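Local coordinates for protein histidine acid phosphatase (Hafnia alvei, PDB 4ARU) that is a histidine acid phosphatase of branch 2 of the histidine phosphatase superfamily, built on a mixed beta-sheet flanked by helices, at residues I15-G20 and I300-G305; A335-R340 and N353-T358; H37-W42 and E222-E227; S248-H253 and Q326-P331. All coordinates share one frame; numbering follows the deposited sequence. Where two conformers were deposited one is given.

Interaction 1 (I15-G20 and I300-G305)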
loop_
_atom_site.group_PDB
_atom_site.type_symbol
_atom_site.label_atom_id
_atom_site.label_comp_id
_atom_site.label_asym_id
_atom_site.label_seq_id
_atom_site.Cartn_x
_atom_site.Cartn_y
_atom_site.Cartn_z
ATOM N N ILE A 15 6.968 9.020 -4.524
ATOM C CA ILE A 15 6.380 8.406 -3.383
ATOM C C ILE A 15 5.076 7.739 -3.784
ATOM O O ILE A 15 4.200 8.420 -4.317
ATOM C CB ILE A 15 6.081 9.463 -2.319
ATOM C CG1 ILE A 15 7.384 10.221 -1.965
ATOM C CG2 ILE A 15 5.449 8.850 -1.083
ATOM C CD1 ILE A 15 7.193 11.374 -1.015
ATOM N N LEU A 16 4.956 6.439 -3.586
ATOM C CA LEU A 16 3.710 5.709 -3.844
ATOM C C LEU A 16 3.156 5.377 -2.478
ATOM O O LEU A 16 3.675 4.518 -1.743
ATOM C CB LEU A 16 3.962 4.436 -4.692
ATOM C CG LEU A 16 2.701 3.596 -4.822
ATOM C CD1 LEU A 16 1.588 4.320 -5.578
ATOM C CD2 LEU A 16 2.996 2.303 -5.537
ATOM N N SER A 17 2.137 6.133 -2.083
ATOM C CA SER A 17 1.598 6.084 -0.747
ATOM C C SER A 17 0.249 5.404 -0.702
ATOM O O SER A 17 -0.607 5.684 -1.542
ATOM C CB SER A 17 1.394 7.498 -0.212
ATOM O OG SER A 17 1.039 7.496 1.154
ATOM N N ARG A 18 -0.004 4.590 0.315
ATOM C CA ARG A 18 -1.388 4.211 0.610
ATOM C C ARG A 18 -2.097 5.410 1.189
ATOM O O ARG A 18 -1.501 6.238 1.887
ATOM C CB ARG A 18 -1.426 3.076 1.595
ATOM C CG ARG A 18 -2.805 2.481 1.866
ATOM C CD ARG A 18 -2.729 1.289 2.797
ATOM N NE ARG A 18 -4.078 0.805 3.058
ATOM C CZ ARG A 18 -4.482 0.210 4.154
ATOM N NH1 ARG A 18 -3.636 -0.119 5.124
ATOM N NH2 ARG A 18 -5.764 -0.098 4.297
ATOM N N HIS A 19 -3.394 5.503 0.945
ATOM C CA HIS A 19 -4.200 6.484 1.655
ATOM C C HIS A 19 -4.194 6.286 3.158
ATOM O O HIS A 19 -3.708 5.289 3.708
ATOM C CB HIS A 19 -5.664 6.421 1.168
ATOM C CG HIS A 19 -6.291 5.085 1.337
ATOM N ND1 HIS A 19 -6.649 4.543 2.552
ATOM C CD2 HIS A 19 -6.573 4.147 0.405
ATOM C CE1 HIS A 19 -7.124 3.321 2.364
ATOM N NE2 HIS A 19 -7.108 3.071 1.063
ATOM N N GLY A 20 -4.718 7.275 3.846
ATOM C CA GLY A 20 -4.805 7.237 5.269
ATOM C C GLY A 20 -5.921 6.384 5.859
ATOM O O GLY A 20 -6.630 5.682 5.190
ATOM N N ILE A 300 9.352 16.295 -6.291
ATOM C CA ILE A 300 8.623 15.385 -5.467
ATOM C C ILE A 300 7.316 15.049 -6.183
ATOM O O ILE A 300 6.505 15.946 -6.459
ATOM C CB ILE A 300 8.299 15.959 -4.083
ATOM C CG1 ILE A 300 9.603 16.335 -3.312
ATOM C CG2 ILE A 300 7.446 14.979 -3.265
ATOM C CD1 ILE A 300 9.323 17.269 -2.176
ATOM N N LEU A 301 7.137 13.783 -6.482
ATOM C CA LEU A 301 5.924 13.242 -7.102
ATOM C C LEU A 301 5.305 12.315 -6.061
ATOM O O LEU A 301 5.901 11.312 -5.694
ATOM C CB LEU A 301 6.206 12.530 -8.411
ATOM C CG LEU A 301 5.089 11.697 -9.041
ATOM C CD1 LEU A 301 3.872 12.574 -9.275
ATOM C CD2 LEU A 301 5.504 10.999 -10.300
ATOM N N PHE A 302 4.131 12.670 -5.541
ATOM C CA PHE A 302 3.416 11.895 -4.548
ATOM C C PHE A 302 2.181 11.298 -5.247
ATOM O O PHE A 302 1.337 12.062 -5.782
ATOM C CB PHE A 302 3.009 12.789 -3.372
ATOM C CG PHE A 302 2.313 12.084 -2.255
ATOM C CD1 PHE A 302 0.937 11.965 -2.250
ATOM C CD2 PHE A 302 3.016 11.556 -1.172
ATOM C CE1 PHE A 302 0.272 11.390 -1.175
ATOM C CE2 PHE A 302 2.348 10.955 -0.103
ATOM C CZ PHE A 302 0.964 10.861 -0.130
ATOM N N ILE A 303 2.049 9.979 -5.170
ATOM C CA ILE A 303 1.017 9.240 -5.813
ATOM C C ILE A 303 0.190 8.594 -4.721
ATOM O O ILE A 303 0.703 7.723 -3.955
ATOM C CB ILE A 303 1.581 8.190 -6.790
ATOM C CG1 ILE A 303 2.496 8.820 -7.843
ATOM C CG2 ILE A 303 0.429 7.416 -7.430
ATOM C CD1 ILE A 303 3.236 7.802 -8.700
ATOM N N ALA A 304 -1.083 8.986 -4.627
ATOM C CA ALA A 304 -1.953 8.542 -3.536
ATOM C C ALA A 304 -2.843 7.419 -4.047
ATOM O O ALA A 304 -3.795 7.635 -4.775
ATOM C CB ALA A 304 -2.817 9.705 -3.006
ATOM N N GLY A 305 -2.494 6.211 -3.596
ATOM C CA GLY A 305 -3.164 4.994 -4.012
ATOM C C GLY A 305 -3.575 4.084 -2.853
ATOM O O GLY A 305 -4.010 4.551 -1.780
#

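Interaction 2 (A335-R340 and N353-T358)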
loop_
_atom_site.group_PDB
_atom_site.type_symbol
_atom_site.label_atom_id
_atom_site.label_comp_id
_atom_site.label_asym_id
_atom_site.label_seq_id
_atom_site.Cartn_x
_atom_site.Cartn_y
_atom_site.Cartn_z
ATOM N N ALA A 335 4.309 4.211 2.599
ATOM C CA ALA A 335 4.621 4.518 1.249
ATOM C C ALA A 335 5.959 3.918 0.812
ATOM O O ALA A 335 6.928 3.912 1.623
ATOM C CB ALA A 335 4.661 6.009 1.054
ATOM N N LEU A 336 6.027 3.502 -0.450
ATOM C CA LEU A 336 7.293 3.242 -1.072
ATOM C C LEU A 336 7.863 4.565 -1.556
ATOM O O LEU A 336 7.246 5.286 -2.396
ATOM C CB LEU A 336 7.155 2.326 -2.279
ATOM C CG LEU A 336 6.815 0.880 -1.959
ATOM C CD1 LEU A 336 6.454 0.156 -3.256
ATOM C CD2 LEU A 336 7.994 0.236 -1.218
ATOM N N VAL A 337 9.053 4.872 -1.118
ATOM C CA VAL A 337 9.732 6.099 -1.465
ATOM C C VAL A 337 10.913 5.717 -2.314
ATOM O O VAL A 337 11.897 5.141 -1.838
ATOM C CB VAL A 337 10.180 6.881 -0.222
ATOM C CG1 VAL A 337 10.891 8.159 -0.627
ATOM C CG2 VAL A 337 8.980 7.159 0.713
ATOM N N PHE A 338 10.833 6.099 -3.564
ATOM C CA PHE A 338 11.881 5.873 -4.561
ATOM C C PHE A 338 12.688 7.145 -4.729
ATOM O O PHE A 338 12.119 8.201 -5.031
ATOM C CB PHE A 338 11.312 5.489 -5.921
ATOM C CG PHE A 338 10.561 4.211 -5.951
ATOM C CD1 PHE A 338 9.233 4.129 -5.569
ATOM C CD2 PHE A 338 11.162 3.094 -6.556
ATOM C CE1 PHE A 338 8.574 2.940 -5.624
ATOM C CE2 PHE A 338 10.458 1.895 -6.663
ATOM C CZ PHE A 338 9.162 1.832 -6.150
ATOM N N GLU A 339 14.005 7.082 -4.531
ATOM C CA GLU A 339 14.886 8.248 -4.539
ATOM C C GLU A 339 15.860 8.098 -5.661
ATOM O O GLU A 339 16.556 7.082 -5.756
ATOM C CB GLU A 339 15.637 8.362 -3.226
ATOM C CG GLU A 339 14.703 8.627 -2.068
ATOM C CD GLU A 339 15.366 8.807 -0.714
ATOM O OE1 GLU A 339 16.548 8.471 -0.534
ATOM O OE2 GLU A 339 14.640 9.287 0.192
ATOM N N ARG A 340 15.977 9.145 -6.457
ATOM C CA ARG A 340 16.994 9.241 -7.502
ATOM C C ARG A 340 18.147 10.030 -6.959
ATOM O O ARG A 340 18.027 11.224 -6.711
ATOM C CB ARG A 340 16.464 9.922 -8.790
ATOM C CG ARG A 340 17.522 10.201 -9.830
ATOM C CD ARG A 340 17.058 11.208 -10.877
ATOM N NE ARG A 340 18.114 11.673 -11.717
ATOM C CZ ARG A 340 18.538 11.113 -12.872
ATOM N NH1 ARG A 340 17.918 10.090 -13.430
ATOM N NH2 ARG A 340 19.566 11.629 -13.515
ATOM N N ASN A 353 12.818 2.894 -0.109
ATOM C CA ASN A 353 12.486 2.661 1.296
ATOM C C ASN A 353 10.994 2.530 1.480
ATOM O O ASN A 353 10.230 3.177 0.779
ATOM C CB ASN A 353 12.950 3.814 2.193
ATOM C CG ASN A 353 14.467 3.827 2.398
ATOM O OD1 ASN A 353 15.193 4.138 1.475
ATOM N ND2 ASN A 353 14.923 3.504 3.603
ATOM N N MET A 354 10.593 1.719 2.437
ATOM C CA MET A 354 9.216 1.720 2.918
ATOM C C MET A 354 9.173 2.630 4.115
ATOM O O MET A 354 9.803 2.323 5.108
ATOM C CB MET A 354 8.734 0.318 3.295
ATOM C CG MET A 354 7.248 0.203 3.515
ATOM S SD MET A 354 6.278 0.495 1.969
ATOM C CE MET A 354 4.752 0.467 2.913
ATOM N N VAL A 355 8.397 3.708 4.025
ATOM C CA VAL A 355 8.340 4.713 5.108
ATOM C C VAL A 355 6.926 4.712 5.671
ATOM O O VAL A 355 5.956 4.643 4.908
ATOM C CB VAL A 355 8.712 6.102 4.561
ATOM C CG1 VAL A 355 8.644 7.185 5.643
ATOM C CG2 VAL A 355 10.120 6.067 3.977
ATOM N N TYR A 356 6.816 4.691 6.981
ATOM C CA TYR A 356 5.540 4.386 7.651
ATOM C C TYR A 356 5.494 4.815 9.083
ATOM O O TYR A 356 6.521 5.017 9.709
ATOM C CB TYR A 356 5.299 2.874 7.570
ATOM C CG TYR A 356 6.312 2.125 8.403
ATOM C CD1 TYR A 356 7.600 1.886 7.942
ATOM C CD2 TYR A 356 6.012 1.690 9.718
ATOM C CE1 TYR A 356 8.512 1.195 8.694
ATOM C CE2 TYR A 356 6.938 1.055 10.493
ATOM C CZ TYR A 356 8.218 0.838 9.979
ATOM O OH TYR A 356 9.147 0.213 10.755
ATOM N N GLN A 357 4.268 4.968 9.576
ATOM C CA GLN A 357 4.018 5.091 10.978
ATOM C C GLN A 357 3.869 3.709 11.612
ATOM O O GLN A 357 3.141 2.849 11.097
ATOM C CB GLN A 357 2.763 5.905 11.210
ATOM C CG GLN A 357 2.983 7.394 10.968
ATOM C CD GLN A 357 1.794 8.092 10.343
ATOM O OE1 GLN A 357 1.315 7.687 9.267
ATOM N NE2 GLN A 357 1.427 9.223 10.908
ATOM N N THR A 358 4.548 3.529 12.728
ATOM C CA THR A 358 4.330 2.357 13.565
ATOM C C THR A 358 2.910 2.321 14.059
ATOM O O THR A 358 2.168 3.313 14.020
ATOM C CB THR A 358 5.276 2.287 14.762
ATOM O OG1 THR A 358 4.952 3.330 15.687
ATOM C CG2 THR A 358 6.719 2.371 14.379
HETATM O O HOH W 1 14.568 5.652 -0.783
#

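Interaction 3 (H37-W42 and E222-E227)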
loop_
_atom_site.group_PDB
_atom_site.type_symbol
_atom_site.label_atom_id
_atom_site.label_comp_id
_atom_site.label_asym_id
_atom_site.label_seq_id
_atom_site.Cartn_x
_atom_site.Cartn_y
_atom_site.Cartn_z
ATOM N N HIS A 37 -20.903 -9.875 18.553
ATOM C CA HIS A 37 -20.715 -8.491 19.000
ATOM C C HIS A 37 -21.117 -7.548 17.911
ATOM O O HIS A 37 -21.343 -7.982 16.790
ATOM C CB HIS A 37 -19.271 -8.257 19.345
ATOM C CG HIS A 37 -18.743 -9.232 20.327
ATOM N ND1 HIS A 37 -19.421 -9.537 21.486
ATOM C CD2 HIS A 37 -17.650 -10.018 20.303
ATOM C CE1 HIS A 37 -18.739 -10.442 22.162
ATOM N NE2 HIS A 37 -17.669 -10.757 21.465
ATOM N N GLN A 38 -21.311 -6.285 18.246
ATOM C CA GLN A 38 -21.708 -5.300 17.244
ATOM C C GLN A 38 -20.483 -4.532 16.802
ATOM O O GLN A 38 -19.736 -4.037 17.645
ATOM C CB GLN A 38 -22.731 -4.328 17.827
ATOM C CG GLN A 38 -23.927 -5.035 18.442
ATOM C CD GLN A 38 -24.500 -6.186 17.596
ATOM O OE1 GLN A 38 -24.554 -7.359 18.042
ATOM N NE2 GLN A 38 -24.946 -5.863 16.386
ATOM N N TRP A 39 -20.296 -4.428 15.490
ATOM C CA TRP A 39 -19.238 -3.622 14.976
ATOM C C TRP A 39 -19.441 -2.125 15.307
ATOM O O TRP A 39 -20.543 -1.617 15.190
ATOM C CB TRP A 39 -19.116 -3.823 13.461
ATOM C CG TRP A 39 -18.598 -5.182 13.077
ATOM C CD1 TRP A 39 -19.352 -6.283 12.728
ATOM C CD2 TRP A 39 -17.236 -5.556 12.933
ATOM N NE1 TRP A 39 -18.508 -7.322 12.395
ATOM C CE2 TRP A 39 -17.208 -6.916 12.543
ATOM C CE3 TRP A 39 -16.024 -4.900 13.147
ATOM C CZ2 TRP A 39 -16.018 -7.590 12.315
ATOM C CZ3 TRP A 39 -14.851 -5.573 12.950
ATOM C CH2 TRP A 39 -14.844 -6.909 12.509
ATOM N N PRO A 40 -18.363 -1.452 15.694
ATOM C CA PRO A 40 -18.518 -0.052 16.117
ATOM C C PRO A 40 -18.817 0.857 14.911
ATOM O O PRO A 40 -18.350 0.600 13.793
ATOM C CB PRO A 40 -17.168 0.259 16.777
ATOM C CG PRO A 40 -16.227 -0.724 16.225
ATOM C CD PRO A 40 -17.048 -1.983 16.094
ATOM N N GLU A 41 -19.597 1.896 15.132
ATOM C CA GLU A 41 -19.899 2.853 14.064
ATOM C C GLU A 41 -18.732 3.801 13.859
ATOM O O GLU A 41 -18.187 4.361 14.824
ATOM C CB GLU A 41 -21.204 3.622 14.315
ATOM C CG GLU A 41 -22.470 2.897 13.814
ATOM C CD GLU A 41 -22.586 2.840 12.272
ATOM O OE1 GLU A 41 -22.016 1.908 11.625
ATOM O OE2 GLU A 41 -23.276 3.726 11.690
ATOM N N TRP A 42 -18.360 3.997 12.587
ATOM C CA TRP A 42 -17.324 4.963 12.207
ATOM C C TRP A 42 -17.940 6.348 11.994
ATOM O O TRP A 42 -19.150 6.481 11.766
ATOM C CB TRP A 42 -16.613 4.483 10.940
ATOM C CG TRP A 42 -15.653 3.411 11.265
ATOM C CD1 TRP A 42 -15.937 2.110 11.653
ATOM C CD2 TRP A 42 -14.242 3.515 11.269
ATOM N NE1 TRP A 42 -14.783 1.425 11.893
ATOM C CE2 TRP A 42 -13.723 2.264 11.674
ATOM C CE3 TRP A 42 -13.355 4.532 10.949
ATOM C CZ2 TRP A 42 -12.358 2.030 11.776
ATOM C CZ3 TRP A 42 -11.996 4.295 11.066
ATOM C CH2 TRP A 42 -11.516 3.075 11.488
ATOM N N GLU A 222 -7.419 -6.320 9.237
ATOM C CA GLU A 222 -7.145 -4.956 8.826
ATOM C C GLU A 222 -8.143 -3.963 9.446
ATOM O O GLU A 222 -7.752 -2.838 9.849
ATOM C CB GLU A 222 -7.103 -4.875 7.285
ATOM C CG GLU A 222 -6.929 -3.496 6.737
ATOM C CD GLU A 222 -5.541 -2.909 6.917
ATOM O OE1 GLU A 222 -4.557 -3.669 7.211
ATOM O OE2 GLU A 222 -5.417 -1.672 6.774
ATOM N N ILE A 223 -9.402 -4.358 9.559
ATOM C CA ILE A 223 -10.371 -3.473 10.210
ATOM C C ILE A 223 -9.964 -3.216 11.672
ATOM O O ILE A 223 -10.056 -2.087 12.162
ATOM C CB ILE A 223 -11.828 -3.982 10.078
ATOM C CG1 ILE A 223 -12.213 -3.868 8.595
ATOM C CG2 ILE A 223 -12.742 -3.255 11.070
ATOM C CD1 ILE A 223 -13.492 -4.581 8.254
ATOM N N PHE A 224 -9.521 -4.242 12.411
ATOM C CA PHE A 224 -9.094 -4.019 13.775
ATOM C C PHE A 224 -7.914 -3.049 13.814
ATOM O O PHE A 224 -7.873 -2.172 14.661
ATOM C CB PHE A 224 -8.695 -5.336 14.442
ATOM C CG PHE A 224 -9.801 -6.360 14.530
ATOM C CD1 PHE A 224 -11.139 -6.027 14.668
ATOM C CD2 PHE A 224 -9.477 -7.691 14.516
ATOM C CE1 PHE A 224 -12.125 -7.004 14.768
ATOM C CE2 PHE A 224 -10.463 -8.684 14.618
ATOM C CZ PHE A 224 -11.773 -8.342 14.734
ATOM N N LEU A 225 -6.964 -3.214 12.900
ATOM C CA LEU A 225 -5.822 -2.319 12.869
ATOM C C LEU A 225 -6.296 -0.877 12.605
ATOM O O LEU A 225 -5.781 0.083 13.181
ATOM C CB LEU A 225 -4.872 -2.759 11.770
ATOM C CG LEU A 225 -3.570 -1.934 11.748
ATOM C CD1 LEU A 225 -2.404 -2.871 11.674
ATOM C CD2 LEU A 225 -3.520 -0.900 10.659
ATOM N N LEU A 226 -7.248 -0.749 11.692
ATOM C CA LEU A 226 -7.821 0.567 11.393
ATOM C C LEU A 226 -8.521 1.174 12.599
ATOM O O LEU A 226 -8.359 2.348 12.877
ATOM C CB LEU A 226 -8.742 0.554 10.178
ATOM C CG LEU A 226 -8.083 0.258 8.835
ATOM C CD1 LEU A 226 -9.084 -0.059 7.704
ATOM C CD2 LEU A 226 -7.234 1.436 8.424
ATOM N N GLU A 227 -9.263 0.362 13.347
ATOM C CA GLU A 227 -9.931 0.843 14.554
ATOM C C GLU A 227 -8.886 1.401 15.540
ATOM O O GLU A 227 -9.064 2.425 16.165
ATOM C CB GLU A 227 -10.665 -0.283 15.260
ATOM C CG GLU A 227 -11.905 -0.809 14.512
ATOM C CD GLU A 227 -12.511 -2.031 15.165
ATOM O OE1 GLU A 227 -11.916 -2.519 16.141
ATOM O OE2 GLU A 227 -13.596 -2.492 14.723
HETATM O O HOH W 2 -14.784 -1.376 12.636
#

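Interaction 4 (S248-H253 and Q326-P331)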
loop_
_atom_site.group_PDB
_atom_site.type_symbol
_atom_site.label_atom_id
_atom_site.label_comp_id
_atom_site.label_asym_id
_atom_site.label_seq_id
_atom_site.Cartn_x
_atom_site.Cartn_y
_atom_site.Cartn_z
ATOM N N SER A 248 -0.071 -12.090 14.841
ATOM C CA SER A 248 -0.694 -13.319 14.385
ATOM C C SER A 248 -1.908 -13.000 13.525
ATOM O O SER A 248 -2.114 -13.606 12.473
ATOM C CB SER A 248 -1.092 -14.166 15.608
ATOM O OG SER A 248 -1.819 -15.322 15.180
ATOM N N LEU A 249 -2.715 -12.021 13.904
ATOM C CA LEU A 249 -3.872 -11.669 13.077
ATOM C C LEU A 249 -3.462 -11.038 11.744
ATOM O O LEU A 249 -3.992 -11.360 10.658
ATOM C CB LEU A 249 -4.767 -10.701 13.830
ATOM C CG LEU A 249 -5.400 -11.226 15.109
ATOM C CD1 LEU A 249 -6.066 -10.106 15.947
ATOM C CD2 LEU A 249 -6.377 -12.370 14.792
ATOM N N LEU A 250 -2.481 -10.142 11.780
ATOM C CA LEU A 250 -2.079 -9.469 10.534
ATOM C C LEU A 250 -1.297 -10.406 9.622
ATOM O O LEU A 250 -1.254 -10.153 8.435
ATOM C CB LEU A 250 -1.296 -8.168 10.845
ATOM C CG LEU A 250 -2.168 -6.880 10.932
ATOM C CD1 LEU A 250 -2.933 -6.511 9.645
ATOM C CD2 LEU A 250 -3.103 -6.966 12.118
ATOM N N LYS A 251 -0.778 -11.508 10.149
ATOM C CA LYS A 251 -0.152 -12.540 9.315
ATOM C C LYS A 251 -1.129 -12.998 8.236
ATOM O O LYS A 251 -0.775 -13.190 7.064
ATOM C CB LYS A 251 0.269 -13.719 10.186
ATOM C CG LYS A 251 0.928 -14.822 9.388
ATOM C CD LYS A 251 1.678 -15.837 10.240
ATOM C CE LYS A 251 0.847 -16.365 11.350
ATOM N NZ LYS A 251 1.584 -17.494 11.987
ATOM N N LEU A 252 -2.394 -13.096 8.581
ATOM C CA LEU A 252 -3.414 -13.521 7.627
ATOM C C LEU A 252 -3.617 -12.478 6.548
ATOM O O LEU A 252 -3.789 -12.795 5.379
ATOM C CB LEU A 252 -4.745 -13.775 8.348
ATOM C CG LEU A 252 -4.703 -14.930 9.360
ATOM C CD1 LEU A 252 -5.820 -14.813 10.403
ATOM C CD2 LEU A 252 -4.814 -16.257 8.646
ATOM N N HIS A 253 -3.611 -11.206 6.942
ATOM C CA HIS A 253 -3.770 -10.140 5.986
ATOM C C HIS A 253 -2.570 -10.088 5.055
ATOM O O HIS A 253 -2.741 -9.960 3.849
ATOM C CB HIS A 253 -3.923 -8.847 6.785
ATOM C CG HIS A 253 -3.960 -7.616 5.939
ATOM N ND1 HIS A 253 -5.092 -7.204 5.271
ATOM C CD2 HIS A 253 -3.017 -6.681 5.692
ATOM C CE1 HIS A 253 -4.838 -6.087 4.617
ATOM N NE2 HIS A 253 -3.592 -5.741 4.867
ATOM N N GLN A 326 5.091 -2.375 13.185
ATOM C CA GLN A 326 3.899 -2.227 12.321
ATOM C C GLN A 326 3.551 -3.584 11.703
ATOM O O GLN A 326 4.184 -3.995 10.708
ATOM C CB GLN A 326 4.186 -1.161 11.274
ATOM C CG GLN A 326 3.091 -0.961 10.238
ATOM C CD GLN A 326 1.731 -0.775 10.875
ATOM O OE1 GLN A 326 0.931 -1.710 10.968
ATOM N NE2 GLN A 326 1.438 0.447 11.298
ATOM N N PRO A 327 2.546 -4.256 12.241
ATOM C CA PRO A 327 2.206 -5.581 11.757
ATOM C C PRO A 327 1.635 -5.651 10.339
ATOM O O PRO A 327 1.787 -6.700 9.718
ATOM C CB PRO A 327 1.216 -6.096 12.783
ATOM C CG PRO A 327 0.661 -4.949 13.455
ATOM C CD PRO A 327 1.670 -3.836 13.352
ATOM N N ASP A 328 1.044 -4.592 9.838
ATOM C CA ASP A 328 0.559 -4.574 8.448
ATOM C C ASP A 328 1.732 -4.200 7.512
ATOM O O ASP A 328 2.365 -3.165 7.714
ATOM C CB ASP A 328 -0.542 -3.513 8.369
ATOM C CG ASP A 328 -1.253 -3.449 7.001
ATOM O OD1 ASP A 328 -0.840 -4.156 6.032
ATOM O OD2 ASP A 328 -2.237 -2.667 6.919
ATOM N N ASN A 329 2.053 -5.010 6.515
ATOM C CA ASN A 329 3.125 -4.675 5.567
ATOM C C ASN A 329 2.800 -3.490 4.695
ATOM O O ASN A 329 3.705 -2.914 4.132
ATOM C CB ASN A 329 3.463 -5.848 4.619
ATOM C CG ASN A 329 4.096 -7.031 5.328
ATOM O OD1 ASN A 329 4.586 -6.904 6.437
ATOM N ND2 ASN A 329 4.025 -8.200 4.713
ATOM N N THR A 330 1.517 -3.161 4.583
ATOM C CA THR A 330 1.041 -2.049 3.736
ATOM C C THR A 330 0.131 -1.167 4.582
ATOM O O THR A 330 -1.073 -1.067 4.323
ATOM C CB THR A 330 0.344 -2.557 2.451
ATOM O OG1 THR A 330 -0.627 -3.550 2.780
ATOM C CG2 THR A 330 1.375 -3.164 1.456
ATOM N N PRO A 331 0.663 -0.488 5.606
ATOM C CA PRO A 331 -0.162 0.213 6.545
ATOM C C PRO A 331 -0.731 1.540 6.025
ATOM O O PRO A 331 -0.263 2.065 5.036
ATOM C CB PRO A 331 0.807 0.456 7.708
ATOM C CG PRO A 331 2.083 0.711 7.004
ATOM C CD PRO A 331 2.100 -0.361 5.964
HETATM O O HOH W 3 -3.045 -3.276 4.013
#

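Interaction 1 (I15-G20 and I300-G305)
Parallel strands at the centre of a mixed sheet meet here: Ile-15 to Arg-18 run beside Phe-302 to Gly-305, with axes 4.8 Å apart at closest approach. Bridging is in the regular parallel pattern. Ile-15 N donates to Leu-301 O at 2.8 Å and Ile-15 O accepts from Ile-303 N, after which Ser-17 pairs in the same way with Ile-303 O and Gly-305 N. One last, more bent bond takes His-19 N to Gly-305 O (3.0 Å), beyond the strand end. Having CG anti to the backbone N (chi1 -178°) puts the Phe-302 ring obliquely against Ile-15 and Ser-17, CZ lying 3.4 Å from Ser-17 CB and CD2 3.6 Å from Ile-15 CG2. On the opposite face Leu-16 CD1 meets Ile-303 CG2 at 3.8 Å. The His-19 ring is oriented by a bond to the next residue: ND1 donates almost straight to Gly-20 O (2.9 Å), nearly in the imidazole plane, while Arg-18 CG sits over one ring face. NE2 bonds a tartaric acid, probably from the crystallisation liquor, which Arg-18 NH2 also bonds; Arg-18 NH1 is gripped by Thr-330 O and Glu-222. This is the histidine phosphatase signature, an Arg-His-Gly motif emerging from a strand whose parallel neighbour leads toward Asp-307 of the family's His-Asp motif.

Interaction 2 (A335-R340 and N353-T358)
Val-337 O is gripped twice, by Asn-353 N at 3.0 Å and by a water that donates to it at 2.9 Å. The same water donates to Asn-353 OD1 (2.8 Å), closing a small ring between backbone, side chain and solvent. Asn-353 can reach it because CG stands beside its own backbone N (chi1 -74°), which leans the amide back toward the preceding residues, where OD1 meets the water; its ND2 has a weak bond to Ser-376. The peptide groups do the rest: Val-337 N donates to Asn-353 O at 2.8 Å, and Ala-335 with Val-355 forms a second hydrogen-bonded antiparallel pair, bonded both ways. Between them lies the non-hydrogen-bonded pair Leu-336 and Met-354, where Leu-336 CD2 comes to 3.6 Å from Met-354 SD; as Met-354 has two conformers, that contact is tentative. On the other face the two valines touch through matching branches, Val-337 CG2 to Val-355 CG2 at 3.6 Å. The segments twist strongly against each other, their directions 135° apart. They form the open end of a beta hairpin, away from its turn, whose first strand, 335-342, also pairs with strand 9-18; Tyr-64 and Met-60 of helix 51-70 pack against the alanine-valine face, and Ile-310 and Ile-313 of helix 307-317 meet Leu-336 on the other.

Interaction 3 (H37-W42 and E222-E227)
Aromatic contacts come first: Trp-39 and Phe-224 meet rim to rim, CH2 of the tryptophan 3.5 Å from CE1 of the phenylalanine, their planes only 18° apart and neither ring over the other. Apolar packing extends this, with Trp-39 CZ3 against Ile-223 CG2 at 3.7 Å. Trp-42 approaches the helix edge-on, its CH2 3.5 Å from Leu-226 O and 4.0 Å from Leu-226 CB. Polar contact across the segments is indirect. The extended chain of Glu-227 (chi2 173°) carries its carboxylate toward Trp-39 and Pro-40, and a water links it to Trp-42, donating to Glu-227 OE2 at 2.6 Å and accepting from Trp-42 NE1 at 2.9 Å. Glu-227 OE2 also lies near the plane of the Trp-39 ring, at its edge, and 3.5 Å from Pro-40 CG; carboxylate and indole planes are 66° apart. OE1 is held by the backbone N of Ala-236, which helps fix the rotation of the carboxylate, while Trp-39 NE1 bonds to Met-31 O. Trp-237 adds an edge-to-face contact with Trp-39. Two tryptophans of an irregular loop thus pack on helix 213-229, in the helical part that accompanies the alpha/beta core in branch 2 histidine phosphatases.

Interaction 4 (S248-H253 and Q326-P331)
His-253 and Asp-328 meet at an unusual angle: the carboxylate stands almost perpendicular to the imidazole, at 89°, and its OD1 lies near the ring plane, 3.4 Å from both CD2 and NE2. A clearer link is a water at the ring edge, 2.7 Å from His-253 NE2 and 2.7 Å from Thr-330 OG1. ND1 at the far side is bonded to Ser-218, so the histidine is held from two directions. Asp-328 also organises its own loop. With CG anti to the backbone N (chi1 -175°), OD1 can accept from Thr-330 N at 2.9 Å, making an Asx turn in which the donor comes from above the carboxylate plane; Asp-328 N in turn donates to Gln-326 OE1. Beside these polar groups Leu-250 packs on the loop, its CB 3.8 Å from Pro-327 CB and its CD1 4.0 Å from Asp-328 CB. Between segments 248-253 and 326-331 the tie is apolar packing and one water, with no clear direct hydrogen bond; the direct bonds come from Asn-254, just beyond, to Pro-327 O and Asn-329 N. Chemically, the nearness of Glu-222 to the Asp-328 carboxylate suggests that a proton may be shared there.

How the interactions relate
From the N terminus, strand 9-18 opens interaction 1, which closes only at strand 300-305 and so spans most of the chain. Interaction 3 lies wholly within that span, tying an early loop to helix 213-229. Interaction 4 crosses interaction 1: helix 243-262 falls inside the span, but the 326-331 loop comes after it. Interaction 2 follows in series as a local hairpin, extending the sheet of interaction 1 through Leu-16 N to Leu-336 O. Arg-18 NH1 joins three of them, meeting Glu-222 OE2 of interaction 3 and Thr-330 O of interaction 4, while Gln-326 NE2 bonds Gln-357 O of interaction 2. Core sheet and helical part are thus joined.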